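Side-chain contacts in uncharacterized protein Atu1735 (PDB 2PPX), which is of unknown function but belongs to the XRE-like helix-turn-helix proteins, and therefore probably binds DNA as a transcriptional regulator: residues 37-42 and 47-52; 61-64 and 69-72. All blocks are in the same frame, centred on the assembly; numbering follows the deposited sequence. Where two conformers were deposited one is given.

Contact 1: residues 37-42 and 47-52; sequences IIRRAL and EEFSAR. With SO4 (sulfate ion), chain B; SO4 (sulfate ion), chain G; SO4 (sulfate ion), chain F.
The Phe49 ring meets Leu42 at its edge, where CE2 lies 4.0 Å from Leu42 CD1, while Ile38 CG2 and the aliphatic root of Arg39 approach obliquely. Ile38 CG2 reaches the same Phe49 CE2 at 4.0 Å, so both aliphatic branches converge on one ring corner. Arg39 makes the more extensive contact. Its CB comes within 3.7 Å of Phe49 CD2, and its CD passes 3.6 Å from Phe49 CB, so the Arg39 methylenes pass slantwise over the CB end of Phe49. Both side chains swing their CG anti to the backbone N (chi1 -179° for Arg39), which brings these roots together between the helices. Arg39 then bends at chi3, turning its guanidinium so that its plane stands 79° from that of Phe49; this excludes a parallel cation-pi stack.

At the guanidinium edge, Arg39 NH2 donates to O2 of the chain B sulfate (2.9 Å, nearly straight at 173°), and NH1 bonds to O3 of the same ion. Arg40 NH1 gives a second N-H to that O2 at 3.0 Å, so two arginines grip one oxygen. NE of Arg39 pairs with Glu64 and NH1 also meets the Leu44 carbonyl, fixing the rotation of the group. Arg52 NH1 bonds to O2 of the chain G sulfate at 2.9 Å. These ions probably come from the crystallisation liquor.

Ile81 of helix 72-83 and Leu60 of helix 57-64 continue the apolar packing around Phe49, and Tyr53 meets its ring with the planes inclined. Packing of helix 34-41 against helix 46-53 around a buried aromatic residue thus joins the first two helices of the XRE-like helix-turn-helix domain.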
# COMPACT_ATOMS: atom_id res chain seq x y z
N ILE A 37 11.11 -1.72 -17.54
CA ILE A 37 11.45 -0.91 -18.72
C ILE A 37 12.22 0.37 -18.38
O ILE A 37 13.29 0.65 -18.95
CB ILE A 37 10.21 -0.55 -19.58
CG1 ILE A 37 9.51 -1.86 -20.02
CG2 ILE A 37 10.63 0.29 -20.87
CD1 ILE A 37 8.23 -1.66 -20.83
N ILE A 38 11.66 1.13 -17.45
CA ILE A 38 12.24 2.40 -17.06
C ILE A 38 13.63 2.15 -16.45
O ILE A 38 14.58 2.79 -16.83
CB ILE A 38 11.32 3.12 -16.01
CG1 ILE A 38 10.00 3.59 -16.69
CG2 ILE A 38 12.04 4.33 -15.41
CD1 ILE A 38 8.91 3.90 -15.63
N ARG A 39 13.72 1.21 -15.48
CA ARG A 39 15.00 0.95 -14.83
C ARG A 39 16.10 0.51 -15.81
O ARG A 39 17.22 1.00 -15.78
CB ARG A 39 14.84 -0.12 -13.73
CG ARG A 39 16.15 -0.42 -12.99
CD ARG A 39 15.96 -1.50 -11.93
NE ARG A 39 15.49 -2.78 -12.45
CZ ARG A 39 16.24 -3.70 -13.07
NH1 ARG A 39 17.53 -3.46 -13.32
NH2 ARG A 39 15.69 -4.85 -13.46
N ARG A 40 15.77 -0.44 -16.68
CA ARG A 40 16.73 -0.87 -17.70
C ARG A 40 17.08 0.24 -18.67
O ARG A 40 18.23 0.35 -19.14
CB ARG A 40 16.22 -2.09 -18.44
CG ARG A 40 16.29 -3.33 -17.58
CD ARG A 40 15.95 -4.55 -18.37
NE ARG A 40 16.16 -5.75 -17.56
CZ ARG A 40 15.85 -6.98 -17.92
NH1 ARG A 40 16.10 -7.99 -17.08
NH2 ARG A 40 15.28 -7.22 -19.10
N ALA A 41 16.13 1.12 -18.96
CA ALA A 41 16.45 2.19 -19.90
C ALA A 41 17.39 3.23 -19.30
O ALA A 41 18.14 3.90 -20.03
CB ALA A 41 15.20 2.84 -20.42
N LEU A 42 17.36 3.33 -17.97
CA LEU A 42 18.27 4.17 -17.21
C LEU A 42 19.59 3.47 -16.84
O LEU A 42 20.45 4.09 -16.23
CB LEU A 42 17.58 4.66 -15.92
CG LEU A 42 16.30 5.48 -16.09
CD1 LEU A 42 15.73 5.88 -14.72
CD2 LEU A 42 16.54 6.71 -16.98
N GLU A 47 19.06 -2.57 -7.12
CA GLU A 47 19.61 -1.92 -5.92
C GLU A 47 19.75 -0.41 -6.10
O GLU A 47 19.36 0.38 -5.24
CB GLU A 47 21.00 -2.50 -5.61
CG GLU A 47 20.99 -3.93 -5.08
CD GLU A 47 20.73 -5.02 -6.14
OE1 GLU A 47 20.61 -6.18 -5.67
OE2 GLU A 47 20.64 -4.76 -7.38
N GLU A 48 20.34 -0.03 -7.22
CA GLU A 48 20.55 1.38 -7.54
C GLU A 48 19.24 2.15 -7.70
O GLU A 48 19.09 3.26 -7.18
CB GLU A 48 21.40 1.53 -8.80
CG GLU A 48 22.84 1.05 -8.62
CD GLU A 48 23.63 1.00 -9.92
OE1 GLU A 48 23.06 0.76 -11.00
OE2 GLU A 48 24.85 1.21 -9.85
N PHE A 49 18.30 1.56 -8.44
CA PHE A 49 17.01 2.18 -8.70
C PHE A 49 16.25 2.32 -7.39
O PHE A 49 15.70 3.39 -7.09
CB PHE A 49 16.20 1.35 -9.75
CG PHE A 49 14.99 2.09 -10.31
CD1 PHE A 49 13.77 2.05 -9.62
CD2 PHE A 49 15.08 2.83 -11.49
CE1 PHE A 49 12.65 2.73 -10.11
CE2 PHE A 49 13.99 3.51 -12.00
CZ PHE A 49 12.75 3.45 -11.29
N SER A 50 16.24 1.25 -6.58
CA SER A 50 15.64 1.26 -5.24
C SER A 50 16.17 2.40 -4.36
O SER A 50 15.38 3.16 -3.80
CB SER A 50 15.79 -0.11 -4.55
OG SER A 50 15.40 -0.05 -3.18
N ALA A 51 17.49 2.57 -4.30
CA ALA A 51 18.08 3.61 -3.46
C ALA A 51 17.87 5.01 -4.06
O ALA A 51 17.56 5.95 -3.33
CB ALA A 51 19.59 3.35 -3.23
N ARG A 52 18.02 5.14 -5.37
CA ARG A 52 17.88 6.46 -6.00
C ARG A 52 16.44 7.02 -5.91
O ARG A 52 16.25 8.23 -5.68
CB ARG A 52 18.33 6.39 -7.46
CG ARG A 52 18.41 7.73 -8.14
CD ARG A 52 19.10 7.59 -9.49
NE ARG A 52 20.51 7.25 -9.32
CZ ARG A 52 21.39 7.16 -10.31
NH1 ARG A 52 21.03 7.39 -11.57
NH2 ARG A 52 22.64 6.83 -10.05
S SO4 B . 18.85 -6.54 -14.84
O1 SO4 B . 19.53 -7.80 -15.08
O2 SO4 B . 17.45 -6.90 -14.64
O3 SO4 B . 19.50 -5.83 -13.75
O4 SO4 B . 18.94 -5.61 -15.96
S SO4 G . 24.26 7.37 -13.30
O1 SO4 G . 24.93 6.28 -12.59
O2 SO4 G . 22.94 6.94 -13.76
O3 SO4 G . 24.12 8.52 -12.41
O4 SO4 G . 25.05 7.78 -14.45
S SO4 F . 14.29 -10.82 -18.58
O1 SO4 F . 14.55 -10.72 -17.15
O2 SO4 F . 13.97 -12.21 -18.91
O3 SO4 F . 13.16 -9.95 -18.93
O4 SO4 F . 15.48 -10.40 -19.32

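Contact 2: residues 61-64 and 69-72; sequences RDWE and EPDQ. With SO4 (sulfate ion), chain D; SO4 (sulfate ion), chain C; SO4 (sulfate ion), chain E.
A single water bridges Trp63 and Glu69: Trp63 NE1 donates to it at 2.8 Å, in the indole plane, and the water donates a hydrogen bond to Glu69 O at 3.3 Å. Beside this polar link, Pro70 lies over one face of the indole. Its CD sits 3.7 Å from the centroid of the Trp63 five-membered ring, only 10° off the normal, a well-centred CH-pi contact. Pro70 CB is 3.9 Å from Trp63 CZ2, so the proline extends over the six-membered part as well. With CG anti to the carbonyl carbon (chi1 -62°), Trp63 brings its ring end closer to the loop than its CB direction suggests.

Glu69 N is held by O3 of the chain D sulfate at 2.9 Å (164°). After Pro70, Asp71 serves as N-cap of helix 72-83, its OD1 accepting from Ala74 N. On the helical side, Asp62 accepts bonds from Gly58 N and Thr59 N of the second subunit. Ile35 of helix 34-41 also packs on Trp63. Tryptophan followed by glutamate, with a proline seven residues after the tryptophan, matches the W-E-x-G-x-x-x-P signature at the end of the recognition helix and in the following loop of many XRE-family proteins.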
# COMPACT_ATOMS: atom_id res chain seq x y z
N ARG A 61 11.03 -5.58 -6.79
CA ARG A 61 11.14 -6.92 -7.36
C ARG A 61 9.75 -7.52 -7.60
O ARG A 61 9.52 -8.13 -8.65
CB ARG A 61 12.01 -7.83 -6.46
CG ARG A 61 13.51 -7.49 -6.60
CD ARG A 61 14.32 -8.10 -5.48
NE ARG A 61 15.74 -7.87 -5.73
CZ ARG A 61 16.71 -8.01 -4.83
NH1 ARG A 61 16.42 -8.35 -3.57
NH2 ARG A 61 17.97 -7.78 -5.18
N ASP A 62 8.82 -7.31 -6.66
CA ASP A 62 7.45 -7.80 -6.88
C ASP A 62 6.85 -7.19 -8.15
O ASP A 62 6.21 -7.89 -8.93
CB ASP A 62 6.51 -7.50 -5.72
CG ASP A 62 6.72 -8.40 -4.53
OD1 ASP A 62 7.25 -9.55 -4.66
OD2 ASP A 62 6.26 -7.97 -3.42
N TRP A 63 7.01 -5.88 -8.32
CA TRP A 63 6.44 -5.21 -9.48
C TRP A 63 7.07 -5.76 -10.79
O TRP A 63 6.35 -6.07 -11.76
CB TRP A 63 6.59 -3.68 -9.40
CG TRP A 63 5.87 -3.02 -8.25
CD1 TRP A 63 4.91 -3.58 -7.42
CD2 TRP A 63 6.09 -1.69 -7.77
NE1 TRP A 63 4.53 -2.66 -6.48
CE2 TRP A 63 5.21 -1.49 -6.69
CE3 TRP A 63 6.92 -0.64 -8.18
CZ2 TRP A 63 5.16 -0.29 -5.97
CZ3 TRP A 63 6.85 0.56 -7.49
CH2 TRP A 63 5.99 0.72 -6.38
N GLU A 64 8.40 -5.91 -10.78
CA GLU A 64 9.13 -6.39 -11.98
C GLU A 64 8.81 -7.83 -12.35
O GLU A 64 8.79 -8.19 -13.54
CB GLU A 64 10.64 -6.16 -11.81
CG GLU A 64 11.01 -4.69 -11.85
CD GLU A 64 12.52 -4.47 -12.06
OE1 GLU A 64 13.28 -5.47 -12.13
OE2 GLU A 64 12.94 -3.29 -12.15
N GLU A 69 1.27 -5.22 -8.27
CA GLU A 69 1.32 -4.05 -9.15
C GLU A 69 1.33 -2.78 -8.31
O GLU A 69 0.70 -2.74 -7.26
CB GLU A 69 0.11 -4.03 -10.06
CG GLU A 69 0.16 -5.13 -11.12
CD GLU A 69 -1.03 -5.12 -12.06
OE1 GLU A 69 -2.12 -4.63 -11.65
OE2 GLU A 69 -0.88 -5.65 -13.19
N PRO A 70 2.03 -1.74 -8.80
CA PRO A 70 2.06 -0.42 -8.12
C PRO A 70 0.63 0.13 -7.98
O PRO A 70 -0.17 0.00 -8.91
CB PRO A 70 2.90 0.46 -9.08
CG PRO A 70 2.92 -0.33 -10.43
CD PRO A 70 2.85 -1.77 -10.03
N ASP A 71 0.34 0.74 -6.83
CA ASP A 71 -0.93 1.45 -6.58
C ASP A 71 -0.93 2.81 -7.32
O ASP A 71 0.03 3.12 -8.04
CB ASP A 71 -1.21 1.61 -5.05
CG ASP A 71 -0.23 2.58 -4.33
OD1 ASP A 71 0.62 3.29 -4.93
OD2 ASP A 71 -0.32 2.67 -3.08
N GLN A 72 -2.00 3.58 -7.18
CA GLN A 72 -2.17 4.77 -8.05
C GLN A 72 -1.07 5.83 -7.84
O GLN A 72 -0.48 6.29 -8.85
CB GLN A 72 -3.60 5.36 -8.03
CG GLN A 72 -3.83 6.38 -9.19
CD GLN A 72 -5.17 7.16 -9.17
OE1 GLN A 72 -5.98 7.07 -8.23
NE2 GLN A 72 -5.41 7.92 -10.24
S SO4 D . -2.11 -6.43 -6.75
O1 SO4 D . -2.07 -7.88 -6.51
O2 SO4 D . -3.17 -5.79 -5.96
O3 SO4 D . -0.84 -5.80 -6.40
O4 SO4 D . -2.42 -6.31 -8.18
S SO4 C . 19.19 -8.45 -1.18
O1 SO4 C . 19.56 -8.47 -2.60
O2 SO4 C . 19.69 -7.23 -0.55
O3 SO4 C . 17.73 -8.49 -1.03
O4 SO4 C . 19.73 -9.63 -0.52
S SO4 E . -4.20 5.84 -13.34
O1 SO4 E . -2.79 5.46 -13.27
O2 SO4 E . -5.02 4.83 -12.68
O3 SO4 E . -4.47 7.13 -12.69
O4 SO4 E . -4.57 5.95 -14.75
O HOH W 1 2.50 -2.94 -4.55

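The two contacts follow in series along the chain: contact 1 closes before contact 2 opens, and they lie about 14 Å apart, centre to centre, on opposite sides of the chain's centre. Contact 1 joins helices 34-41 and 46-53, whereas contact 2 folds the loop before helix 72-83 back on helix 57-64. A salt bridge connects them, Arg39 NE to Glu64 OE2 at 2.6 Å, tying helix 57-64 to helix 34-41; it recalls the buried arginine-glutamate pair of the 434 repressor. Gln46, bonded to Arg61 NE and Glu64 OE1, ties helix 57-64 to helix 46-53. Helices 46-53 and 57-64 would correspond to the DNA-reading helix-turn-helix, which is consistent with a regulatory role.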